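Local coordinates for clostripain-related protein (Bacteroides thetaiotaomicron, PDB 5L20), which is probably a cysteine peptidase of the clostripain (C11) family, of which this chain is an N-terminal piece, at residues T23-L33 / R46-T54. Residues are numbered along the deposited sequence; the frame is centred on the assembly and turned at random. Where two conformers were deposited one is given.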
loop_
_atom_site.group_PDB
_atom_site.type_symbol
_atom_site.label_atom_id
_atom_site.label_comp_id
_atom_site.label_asym_id
_atom_site.label_seq_id
_atom_site.Cartn_x
_atom_site.Cartn_y
_atom_site.Cartn_z
ATOM N N THR A 23 -7.221 -5.336 10.100
ATOM C CA THR A 23 -6.473 -4.100 10.190
ATOM C C THR A 23 -5.238 -4.215 11.082
ATOM O O THR A 23 -4.147 -3.752 10.728
ATOM C CB THR A 23 -7.375 -2.969 10.723
ATOM O OG1 THR A 23 -8.590 -2.973 9.980
ATOM C CG2 THR A 23 -6.712 -1.606 10.591
ATOM N N SER A 24 -5.394 -4.841 12.247
ATOM C CA SER A 24 -4.261 -5.006 13.141
ATOM C C SER A 24 -3.195 -5.917 12.513
ATOM O O SER A 24 -1.996 -5.649 12.619
ATOM C CB SER A 24 -4.726 -5.539 14.507
ATOM O OG SER A 24 -5.580 -6.671 14.391
ATOM N N ASN A 25 -3.639 -6.980 11.840
ATOM C CA ASN A 25 -2.690 -7.838 11.127
ATOM C C ASN A 25 -1.918 -7.047 10.072
ATOM O O ASN A 25 -0.734 -7.259 9.863
ATOM C CB ASN A 25 -3.408 -9.025 10.485
ATOM C CG ASN A 25 -4.170 -9.867 11.499
ATOM O OD1 ASN A 25 -5.371 -9.667 11.712
ATOM N ND2 ASN A 25 -3.477 -10.801 12.130
ATOM N N PHE A 26 -2.596 -6.116 9.387
ATOM C CA PHE A 26 -1.935 -5.299 8.386
ATOM C C PHE A 26 -0.852 -4.408 9.002
ATOM O O PHE A 26 0.223 -4.209 8.420
ATOM C CB PHE A 26 -2.955 -4.411 7.658
ATOM C CG PHE A 26 -3.935 -5.165 6.774
ATOM C CD1 PHE A 26 -3.765 -6.499 6.435
ATOM C CD2 PHE A 26 -5.044 -4.490 6.288
ATOM C CE1 PHE A 26 -4.692 -7.133 5.636
ATOM C CE2 PHE A 26 -5.970 -5.107 5.493
ATOM C CZ PHE A 26 -5.811 -6.423 5.171
ATOM N N TYR A 27 -1.136 -3.824 10.170
ATOM C CA TYR A 27 -0.117 -3.034 10.827
ATOM C C TYR A 27 1.137 -3.867 11.118
ATOM O O TYR A 27 2.241 -3.386 10.930
ATOM C CB TYR A 27 -0.666 -2.411 12.114
ATOM C CG TYR A 27 -1.559 -1.215 11.856
ATOM C CD1 TYR A 27 -1.076 -0.114 11.142
ATOM C CD2 TYR A 27 -2.864 -1.180 12.325
ATOM C CE1 TYR A 27 -1.889 1.001 10.896
ATOM C CE2 TYR A 27 -3.688 -0.070 12.088
ATOM C CZ TYR A 27 -3.187 1.003 11.383
ATOM O OH TYR A 27 -3.994 2.107 11.146
ATOM N N GLN A 28 0.954 -5.130 11.501
ATOM C CA GLN A 28 2.101 -6.000 11.750
ATOM C C GLN A 28 2.802 -6.371 10.437
ATOM O O GLN A 28 4.027 -6.459 10.375
ATOM C CB GLN A 28 1.653 -7.256 12.513
ATOM C CG GLN A 28 2.754 -8.287 12.807
ATOM C CD GLN A 28 3.873 -7.730 13.694
ATOM O OE1 GLN A 28 3.634 -6.880 14.551
ATOM N NE2 GLN A 28 5.095 -8.200 13.478
ATOM N N ASN A 29 2.021 -6.579 9.366
ATOM C CA ASN A 29 2.639 -6.772 8.052
ATOM C C ASN A 29 3.547 -5.582 7.657
ATOM O O ASN A 29 4.669 -5.749 7.146
ATOM C CB ASN A 29 1.583 -6.933 6.944
ATOM C CG ASN A 29 0.778 -8.220 7.051
ATOM O OD1 ASN A 29 -0.418 -8.217 6.811
ATOM N ND2 ASN A 29 1.436 -9.336 7.404
ATOM N N ILE A 30 3.060 -4.366 7.887
ATOM C CA ILE A 30 3.835 -3.173 7.572
ATOM C C ILE A 30 5.089 -3.097 8.446
ATOM O O ILE A 30 6.183 -2.837 7.947
ATOM C CB ILE A 30 2.968 -1.889 7.724
ATOM C CG1 ILE A 30 1.869 -1.862 6.636
ATOM C CG2 ILE A 30 3.863 -0.630 7.599
ATOM C CD1 ILE A 30 0.754 -0.883 6.917
ATOM N N SER A 31 4.929 -3.399 9.735
ATOM C CA SER A 31 6.074 -3.419 10.640
ATOM C C SER A 31 7.140 -4.423 10.186
ATOM O O SER A 31 8.345 -4.126 10.138
ATOM C CB SER A 31 5.613 -3.732 12.070
ATOM O OG SER A 31 6.734 -3.739 12.943
ATOM N N ASP A 32 6.685 -5.614 9.803
ATOM C CA ASP A 32 7.598 -6.627 9.278
ATOM C C ASP A 32 8.305 -6.159 8.008
ATOM O O ASP A 32 9.508 -6.358 7.828
ATOM C CB ASP A 32 6.840 -7.926 8.980
ATOM C CG ASP A 32 6.494 -8.715 10.230
ATOM O OD1 ASP A 32 6.898 -8.329 11.362
ATOM O OD2 ASP A 32 5.833 -9.758 10.075
ATOM N N LEU A 33 7.564 -5.519 7.104
ATOM C CA LEU A 33 8.197 -5.031 5.898
ATOM C C LEU A 33 9.184 -3.906 6.203
ATOM O O LEU A 33 10.242 -3.829 5.583
ATOM C CB LEU A 33 7.132 -4.587 4.899
ATOM C CG LEU A 33 7.614 -4.131 3.517
ATOM C CD1 LEU A 33 8.341 -5.246 2.793
ATOM C CD2 LEU A 33 6.447 -3.612 2.645
ATOM N N ARG A 46 11.070 2.105 -4.785
ATOM C CA ARG A 46 10.273 2.718 -3.724
ATOM C C ARG A 46 9.206 1.737 -3.255
ATOM O O ARG A 46 8.709 0.929 -4.051
ATOM C CB ARG A 46 9.581 3.995 -4.201
ATOM C CG ARG A 46 10.488 5.208 -4.511
ATOM C CD ARG A 46 9.635 6.510 -4.574
ATOM N NE ARG A 46 10.310 7.644 -5.193
ATOM C CZ ARG A 46 10.421 7.833 -6.510
ATOM N NH1 ARG A 46 9.917 6.945 -7.370
ATOM N NH2 ARG A 46 11.065 8.899 -6.978
ATOM N N ILE A 47 8.837 1.838 -1.985
ATOM C CA ILE A 47 7.708 1.110 -1.431
ATOM C C ILE A 47 6.633 2.131 -1.085
ATOM O O ILE A 47 6.888 3.049 -0.288
ATOM C CB ILE A 47 8.077 0.307 -0.172
ATOM C CG1 ILE A 47 9.077 -0.800 -0.537
ATOM C CG2 ILE A 47 6.811 -0.287 0.433
ATOM C CD1 ILE A 47 9.593 -1.581 0.621
ATOM N N ILE A 48 5.461 1.978 -1.686
ATOM C CA ILE A 48 4.324 2.874 -1.489
ATOM C C ILE A 48 3.182 2.047 -0.918
ATOM O O ILE A 48 2.915 0.949 -1.422
ATOM C CB ILE A 48 3.865 3.515 -2.816
ATOM C CG1 ILE A 48 5.010 4.243 -3.528
ATOM C CG2 ILE A 48 2.608 4.371 -2.580
ATOM C CD1 ILE A 48 5.565 5.424 -2.712
ATOM N N ILE A 49 2.527 2.534 0.133
ATOM C CA ILE A 49 1.468 1.804 0.788
ATOM C C ILE A 49 0.184 2.612 0.819
ATOM O O ILE A 49 0.210 3.793 1.179
ATOM C CB ILE A 49 1.864 1.413 2.222
ATOM C CG1 ILE A 49 3.215 0.676 2.174
ATOM C CG2 ILE A 49 0.751 0.616 2.879
ATOM C CD1 ILE A 49 3.661 0.069 3.481
ATOM N N PHE A 50 -0.914 2.000 0.383
ATOM C CA PHE A 50 -2.267 2.519 0.579
ATOM C C PHE A 50 -2.901 1.680 1.652
ATOM O O PHE A 50 -3.019 0.461 1.496
ATOM C CB PHE A 50 -3.100 2.444 -0.701
ATOM C CG PHE A 50 -4.554 2.790 -0.528
ATOM C CD1 PHE A 50 -5.489 1.823 -0.153
ATOM C CD2 PHE A 50 -4.991 4.101 -0.777
ATOM C CE1 PHE A 50 -6.859 2.157 -0.054
ATOM C CE2 PHE A 50 -6.339 4.436 -0.678
ATOM C CZ PHE A 50 -7.276 3.473 -0.318
ATOM N N MET A 51 -3.336 2.297 2.749
ATOM C CA MET A 51 -4.024 1.531 3.769
ATOM C C MET A 51 -5.262 2.248 4.289
ATOM O O MET A 51 -5.179 3.418 4.692
ATOM C CB MET A 51 -3.099 1.194 4.941
ATOM C CG MET A 51 -3.835 0.402 5.984
ATOM S SD MET A 51 -2.742 -0.172 7.281
ATOM C CE MET A 51 -3.949 -0.776 8.438
ATOM N N CYS A 52 -6.391 1.555 4.261
ATOM C CA CYS A 52 -7.617 2.017 4.925
ATOM C C CYS A 52 -7.439 1.870 6.424
ATOM O O CYS A 52 -7.206 0.771 6.917
ATOM C CB CYS A 52 -8.836 1.223 4.461
ATOM S SG CYS A 52 -9.395 1.617 2.794
ATOM N N THR A 53 -7.552 2.974 7.156
ATOM C CA THR A 53 -7.484 2.884 8.610
ATOM C C THR A 53 -8.887 2.703 9.191
ATOM O O THR A 53 -9.043 2.235 10.327
ATOM C CB THR A 53 -6.833 4.124 9.198
ATOM O OG1 THR A 53 -7.537 5.266 8.711
ATOM C CG2 THR A 53 -5.376 4.238 8.755
ATOM N N THR A 54 -9.900 3.119 8.424
ATOM C CA THR A 54 -11.298 2.761 8.668
ATOM C C THR A 54 -11.924 2.432 7.326
ATOM O O THR A 54 -11.246 2.542 6.289
ATOM C CB THR A 54 -12.105 3.907 9.336
ATOM O OG1 THR A 54 -12.384 4.921 8.357
ATOM C CG2 THR A 54 -11.345 4.516 10.527
HETATM O O HOH W 1 -6.759 1.821 12.003
#
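Met51 reaches from strand 45-52 to the helix and lays its methyl against one face of the Tyr27 ring. Met51 CE lies 3.6 Å from the ring centroid and 15° off the normal, a CH-pi contact. Met51 SD sits more obliquely and adds a Met-aromatic contact. With CG anti to the backbone N (chi1 180°) and the chain extended beyond it, the methyl is carried to the helix surface. There Met51 CE also meets Thr23 CG2 at 3.6 Å and touches Phe26 CB. Ile30 CD1 packs on Met51 SD at 3.6 Å. With an alanine here, a gap would probably open against the Tyr27 ring, and that face would lose its sulfur and methyl partners. Helix 23-37 is the crossover of a beta-alpha-beta unit between the parallel strands 10-16 and 45-52. The axes of segments 23-33 and 46-52 approach to 10.2 Å and run roughly antiparallel, at 159°. Further along, Ile30 crosses Ile49 at a slant, and Ile30 CG1 lies 4.1 Å from Ile49 CD1. Leu33 and Ile47 meet tip to tip, with Leu33 CD2 4.0 Å from Ile47 CG2. Past Met51, Tyr27 OH lies 3.5 Å from Thr53 CG2. A water in the plane of the Tyr27 ring is hydrogen-bonded to Tyr27 OH and donates to Thr53 O, 2.9 Å away.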